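Local coordinates for aminotransferase (Neisseria meningitidis Z2491, PDB 3JTX), which probably transfers amino groups between amino acids and keto acids, using a pyridoxal phosphate cofactor that it holds as a covalent Schiff base, at residues F146-A151 against R361-G366; P152-D157 against N179-V184. All coordinates share one frame; numbering follows the deposited sequence.

Well into the chain, after several helices and strands, comes strand 143-148, the outermost strand of the large sheet within this chain; residues 146-151 at its end give the first half of contact 1. Residues 152-157 follow at once and, after helix 163-167 and strand 169-175, meet 179-184 in contact 2, closing a short loop of 21 residues. The chain then runs through the three later strands of the large sheet and several helices before 361-366 completes contact 1, so contact 2 is nested inside contact 1. The two touch at Asn148 O and Asp157 N, 2.8 Å apart in a probable hydrogen bond. Together they tie the sheet's edge to the cofactor loop and to the loop between strands 354-355 and 372-376 of the three-stranded antiparallel sheet.

Contact 1 (F146-A151 against R361-G366); sequences FANCPA and RDTEQG
Asn148, at the end of the edge strand 143-148 of the large aminotransferase sheet, reaches across to Thr363, whose hydroxyl organises a type I beta turn running to Gly366. The amide ND2 donates to Thr363 OG1 over 2.8 Å, nearly straight at 163° and with the oxygen lying close to the amide plane. Thr363 OG1 also accepts from Gln365 N at 2.9 Å, which makes an ST turn, and passes its own proton to Gly366 O at 3.0 Å. Three bonds thus grip one oxygen and fix its rotation, a task for which a hydroxyl, able to accept and donate, is well suited. Thr363 takes the chi1 of 73° that sets OG1 between its backbone N and carbonyl carbon, which lets OG1 face the turn while CG2 packs against Asn148 OD1 at 3.5 Å. That carbonyl oxygen is satisfied by Asn127 ND2 on the adjacent strand 122-127, so both ends of the Asn148 amide are used and its orientation is settled.

Two residues earlier on the same side of the strand, Phe146 packs against Arg361. The two side chains cross at about a right angle, their ring and guanidinium planes 64° apart, and the arginine chain bends at chi3 to bring its end round to the phenyl group. Its CB lies over one ring face, whereas NH1 comes in the ring plane at the edge. A flat aromatic suits this place because it can rest against the aliphatic stem and the guanidinium alike; its other neighbours include the ring of Phe129. The arginine's charge is answered elsewhere, by a salt bridge from NH2 to Glu134. The ring's CE2 sits over a guanidinium face, displaced toward its rim, 3.6 Å from Arg361 NE.

Contact 2 (P152-D157 against N179-V184); sequences PSFNPD and NPSGSV
Ser183 OG faces the carbonyl oxygen of Ser153 and the side-chain amide of Asn155, and two waters bind it there. One, 2.9 Å from Ser183 OG, donates to the carbonyl oxygen of Ser153; the other, 3.0 Å from Ser183 OG, accepts from Asn155 ND2. With OG anti to its backbone N (chi1 177°), the short serine side chain is aimed at the opposite loop. Asn155 ND2 also lies 3.2 Å from Ser183 OG, but the angle is too poor for a hydrogen bond, and the water makes the connection instead.

Ser181 plays a similar part beside it. A third water, 2.7 Å from Ser181 OG, donates to Phe154 O, so all the clear polar links between these loops run through water. Each loop is also braced from within by an ST turn: Ser181 OG accepts from Ser183 N, and Ser153 OG from Asn155 N along an almost straight path (170°). Serine suits position 181 because its one small hydroxyl can hold its own turn and still bind a water. The closest direct apolar touch is Phe154 CB against Ser181 CB, 3.6 Å apart; the phenyl ring meets Trp330 edge-to-face.

Residues 179-182 carry the sequence Asn-Pro-Ser-Gly, with a cis peptide before Pro180, and Asn179 ND2 hydrogen-bonds to O3 of the cofactor-modified lysine at position 245. The contact therefore lays the loop between strand 143-148 and helix 163-167 on the cofactor-binding loop between strand 169-175 and helix 187-200, with Trp330 of strand 328-332 alongside both.

Contact 1 (F146-A151 against R361-G366)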
loop_
_atom_site.group_PDB
_atom_site.type_symbol
_atom_site.label_atom_id
_atom_site.label_comp_id
_atom_site.label_asym_id
_atom_site.label_seq_id
_atom_site.Cartn_x
_atom_site.Cartn_y
_atom_site.Cartn_z
ATOM N N PHE A 146 -10.081 25.133 2.502
ATOM C CA PHE A 146 -10.659 25.002 1.167
ATOM C C PHE A 146 -10.568 26.278 0.341
ATOM O O PHE A 146 -10.966 27.347 0.794
ATOM C CB PHE A 146 -12.115 24.518 1.289
ATOM C CG PHE A 146 -12.232 23.111 1.817
ATOM C CD1 PHE A 146 -11.900 22.027 1.016
ATOM C CD2 PHE A 146 -12.668 22.871 3.109
ATOM C CE1 PHE A 146 -11.989 20.730 1.501
ATOM C CE2 PHE A 146 -12.757 21.583 3.601
ATOM C CZ PHE A 146 -12.435 20.504 2.794
ATOM N N ALA A 147 -9.998 26.157 -0.861
ATOM C CA ALA A 147 -9.992 27.216 -1.864
ATOM C C ALA A 147 -11.110 26.909 -2.869
ATOM O O ALA A 147 -10.988 25.971 -3.665
ATOM C CB ALA A 147 -8.643 27.293 -2.569
ATOM N N ASN A 148 -12.192 27.687 -2.819
ATOM C CA ASN A 148 -13.377 27.442 -3.650
ATOM C C ASN A 148 -13.117 27.661 -5.127
ATOM O O ASN A 148 -12.315 28.525 -5.503
ATOM C CB ASN A 148 -14.562 28.315 -3.220
ATOM C CG ASN A 148 -15.152 27.892 -1.896
ATOM O OD1 ASN A 148 -14.854 26.821 -1.357
ATOM N ND2 ASN A 148 -15.982 28.759 -1.339
ATOM N N CYS A 149 -13.811 26.870 -5.945
ATOM C CA CYS A 149 -13.652 26.867 -7.398
ATOM C C CYS A 149 -14.963 27.262 -8.096
ATOM O O CYS A 149 -15.729 26.399 -8.528
ATOM C CB CYS A 149 -13.224 25.472 -7.838
ATOM S SG CYS A 149 -11.663 24.975 -7.110
ATOM N N PRO A 150 -15.246 28.578 -8.171
ATOM C CA PRO A 150 -16.493 29.060 -8.771
ATOM C C PRO A 150 -16.414 29.199 -10.281
ATOM O O PRO A 150 -15.324 29.344 -10.833
ATOM C CB PRO A 150 -16.655 30.448 -8.135
ATOM C CG PRO A 150 -15.245 30.929 -7.988
ATOM C CD PRO A 150 -14.472 29.684 -7.567
ATOM N N ALA A 151 -17.579 29.175 -10.930
ATOM C CA ALA A 151 -17.713 29.441 -12.364
ATOM C C ALA A 151 -17.200 30.842 -12.697
ATOM O O ALA A 151 -17.170 31.698 -11.820
ATOM C CB ALA A 151 -19.190 29.316 -12.783
ATOM N N ARG A 361 -17.465 20.916 0.610
ATOM C CA ARG A 361 -17.794 21.425 1.927
ATOM C C ARG A 361 -18.284 22.877 1.875
ATOM O O ARG A 361 -17.880 23.667 1.037
ATOM C CB ARG A 361 -16.596 21.328 2.873
ATOM C CG ARG A 361 -17.081 21.273 4.306
ATOM C CD ARG A 361 -16.029 21.265 5.294
ATOM N NE ARG A 361 -15.344 19.982 5.434
ATOM C CZ ARG A 361 -14.385 19.791 6.331
ATOM N NH1 ARG A 361 -14.041 20.795 7.136
ATOM N NH2 ARG A 361 -13.765 18.626 6.426
ATOM N N ASP A 362 -19.196 23.179 2.785
ATOM C CA ASP A 362 -19.668 24.561 2.982
ATOM C C ASP A 362 -18.590 25.504 3.564
ATOM O O ASP A 362 -17.776 25.140 4.406
ATOM C CB ASP A 362 -20.940 24.580 3.837
ATOM C CG ASP A 362 -22.069 25.353 3.182
ATOM O OD1 ASP A 362 -21.901 26.560 2.880
ATOM O OD2 ASP A 362 -23.129 24.738 2.958
ATOM N N THR A 363 -18.573 26.743 3.059
ATOM C CA THR A 363 -17.595 27.743 3.490
ATOM C C THR A 363 -18.254 29.097 3.745
ATOM O O THR A 363 -19.448 29.275 3.484
ATOM C CB THR A 363 -16.477 27.958 2.429
ATOM O OG1 THR A 363 -16.999 28.696 1.303
ATOM C CG2 THR A 363 -15.892 26.610 1.963
ATOM N N GLU A 364 -17.464 30.059 4.222
ATOM C CA GLU A 364 -17.936 31.436 4.363
ATOM C C GLU A 364 -18.450 31.999 3.028
ATOM O O GLU A 364 -19.147 33.011 3.018
ATOM C CB GLU A 364 -16.843 32.343 4.946
ATOM N N GLN A 365 -18.114 31.355 1.908
ATOM C CA GLN A 365 -18.647 31.765 0.591
ATOM C C GLN A 365 -19.642 30.758 -0.015
ATOM O O GLN A 365 -19.829 30.724 -1.240
ATOM C CB GLN A 365 -17.483 32.040 -0.375
ATOM C CG GLN A 365 -16.526 33.132 0.127
ATOM C CD GLN A 365 -15.299 33.337 -0.755
ATOM O OE1 GLN A 365 -14.781 32.392 -1.378
ATOM N NE2 GLN A 365 -14.811 34.576 -0.795
ATOM N N GLY A 366 -20.306 29.969 0.836
ATOM C CA GLY A 366 -21.269 28.946 0.392
ATOM C C GLY A 366 -20.610 27.648 -0.071
ATOM O O GLY A 366 -19.370 27.574 -0.136
#

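Contact 2 (P152-D157 against N179-V184)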
loop_
_atom_site.group_PDB
_atom_site.type_symbol
_atom_site.label_atom_id
_atom_site.label_comp_id
_atom_site.label_asym_id
_atom_site.label_seq_id
_atom_site.Cartn_x
_atom_site.Cartn_y
_atom_site.Cartn_z
ATOM N N PRO A 152 -16.793 31.085 -13.957
ATOM C CA PRO A 152 -16.751 30.154 -15.106
ATOM C C PRO A 152 -15.455 29.349 -15.298
ATOM O O PRO A 152 -15.466 28.366 -16.028
ATOM C CB PRO A 152 -16.946 31.084 -16.311
ATOM C CG PRO A 152 -16.325 32.388 -15.873
ATOM C CD PRO A 152 -16.567 32.485 -14.377
ATOM N N SER A 153 -14.351 29.765 -14.687
ATOM C CA SER A 153 -13.075 29.057 -14.861
ATOM C C SER A 153 -12.999 27.773 -14.020
ATOM O O SER A 153 -12.391 26.783 -14.443
ATOM C CB SER A 153 -11.910 29.970 -14.480
ATOM O OG SER A 153 -11.795 30.090 -13.062
ATOM N N PHE A 154 -13.623 27.814 -12.842
ATOM C CA PHE A 154 -13.484 26.796 -11.791
ATOM C C PHE A 154 -12.035 26.632 -11.286
ATOM O O PHE A 154 -11.706 25.608 -10.692
ATOM C CB PHE A 154 -14.096 25.445 -12.217
ATOM C CG PHE A 154 -15.523 25.550 -12.655
ATOM C CD1 PHE A 154 -16.544 25.595 -11.726
ATOM C CD2 PHE A 154 -15.839 25.640 -14.002
ATOM C CE1 PHE A 154 -17.865 25.725 -12.124
ATOM C CE2 PHE A 154 -17.161 25.765 -14.418
ATOM C CZ PHE A 154 -18.173 25.804 -13.480
ATOM N N ASN A 155 -11.186 27.645 -11.493
ATOM C CA ASN A 155 -9.864 27.667 -10.853
ATOM C C ASN A 155 -10.021 27.986 -9.370
ATOM O O ASN A 155 -10.975 28.652 -8.995
ATOM C CB ASN A 155 -8.950 28.713 -11.491
ATOM C CG ASN A 155 -8.704 28.465 -12.971
ATOM O OD1 ASN A 155 -8.616 29.412 -13.758
ATOM N ND2 ASN A 155 -8.606 27.209 -13.359
ATOM N N PRO A 156 -9.083 27.513 -8.520
ATOM C CA PRO A 156 -9.153 27.772 -7.072
ATOM C C PRO A 156 -9.007 29.246 -6.702
ATOM O O PRO A 156 -8.167 29.930 -7.268
ATOM C CB PRO A 156 -7.961 26.986 -6.506
ATOM C CG PRO A 156 -7.511 26.073 -7.598
ATOM C CD PRO A 156 -7.889 26.727 -8.878
ATOM N N ASP A 157 -9.819 29.709 -5.750
ATOM C CA ASP A 157 -9.758 31.078 -5.242
ATOM C C ASP A 157 -8.888 31.134 -3.989
ATOM O O ASP A 157 -9.366 30.989 -2.860
ATOM C CB ASP A 157 -11.164 31.604 -4.940
ATOM C CG ASP A 157 -11.179 33.084 -4.593
ATOM O OD1 ASP A 157 -10.103 33.696 -4.448
ATOM O OD2 ASP A 157 -12.282 33.644 -4.472
ATOM N N ASN A 179 -11.429 16.943 -11.007
ATOM C CA ASN A 179 -12.639 16.192 -10.697
ATOM C C ASN A 179 -13.315 17.010 -9.600
ATOM O O ASN A 179 -12.772 17.119 -8.506
ATOM C CB ASN A 179 -12.266 14.802 -10.191
ATOM C CG ASN A 179 -13.469 13.948 -9.817
ATOM O OD1 ASN A 179 -14.615 14.395 -9.887
ATOM N ND2 ASN A 179 -13.208 12.694 -9.428
ATOM N N PRO A 180 -14.519 17.549 -9.854
ATOM C CA PRO A 180 -15.468 17.288 -10.944
ATOM C C PRO A 180 -15.521 18.284 -12.116
ATOM O O PRO A 180 -16.217 18.016 -13.083
ATOM C CB PRO A 180 -16.807 17.366 -10.213
ATOM C CG PRO A 180 -16.581 18.535 -9.218
ATOM C CD PRO A 180 -15.117 18.423 -8.824
ATOM N N SER A 181 -14.826 19.414 -12.041
ATOM C CA SER A 181 -15.097 20.527 -12.985
ATOM C C SER A 181 -14.507 20.352 -14.390
ATOM O O SER A 181 -14.924 21.050 -15.329
ATOM C CB SER A 181 -14.618 21.865 -12.400
ATOM O OG SER A 181 -13.206 22.006 -12.503
ATOM N N GLY A 182 -13.525 19.464 -14.529
ATOM C CA GLY A 182 -12.792 19.273 -15.774
ATOM C C GLY A 182 -11.750 20.353 -16.053
ATOM O O GLY A 182 -11.038 20.298 -17.056
ATOM N N SER A 183 -11.655 21.338 -15.164
ATOM C CA SER A 183 -10.803 22.487 -15.387
ATOM C C SER A 183 -9.337 22.099 -15.349
ATOM O O SER A 183 -8.908 21.332 -14.471
ATOM C CB SER A 183 -11.038 23.553 -14.316
ATOM O OG SER A 183 -10.136 24.655 -14.520
ATOM N N VAL A 184 -8.572 22.648 -16.286
ATOM C CA VAL A 184 -7.120 22.469 -16.301
ATOM C C VAL A 184 -6.483 23.786 -15.842
ATOM O O VAL A 184 -6.676 24.836 -16.474
ATOM C CB VAL A 184 -6.635 22.058 -17.710
ATOM C CG1 VAL A 184 -5.107 22.069 -17.813
ATOM C CG2 VAL A 184 -7.192 20.657 -18.068
HETATM O O HOH W 1 -10.813 26.473 -16.649
HETATM O O HOH W 2 -12.083 22.959 -10.214
HETATM O O HOH W 3 -8.322 24.795 -12.147
#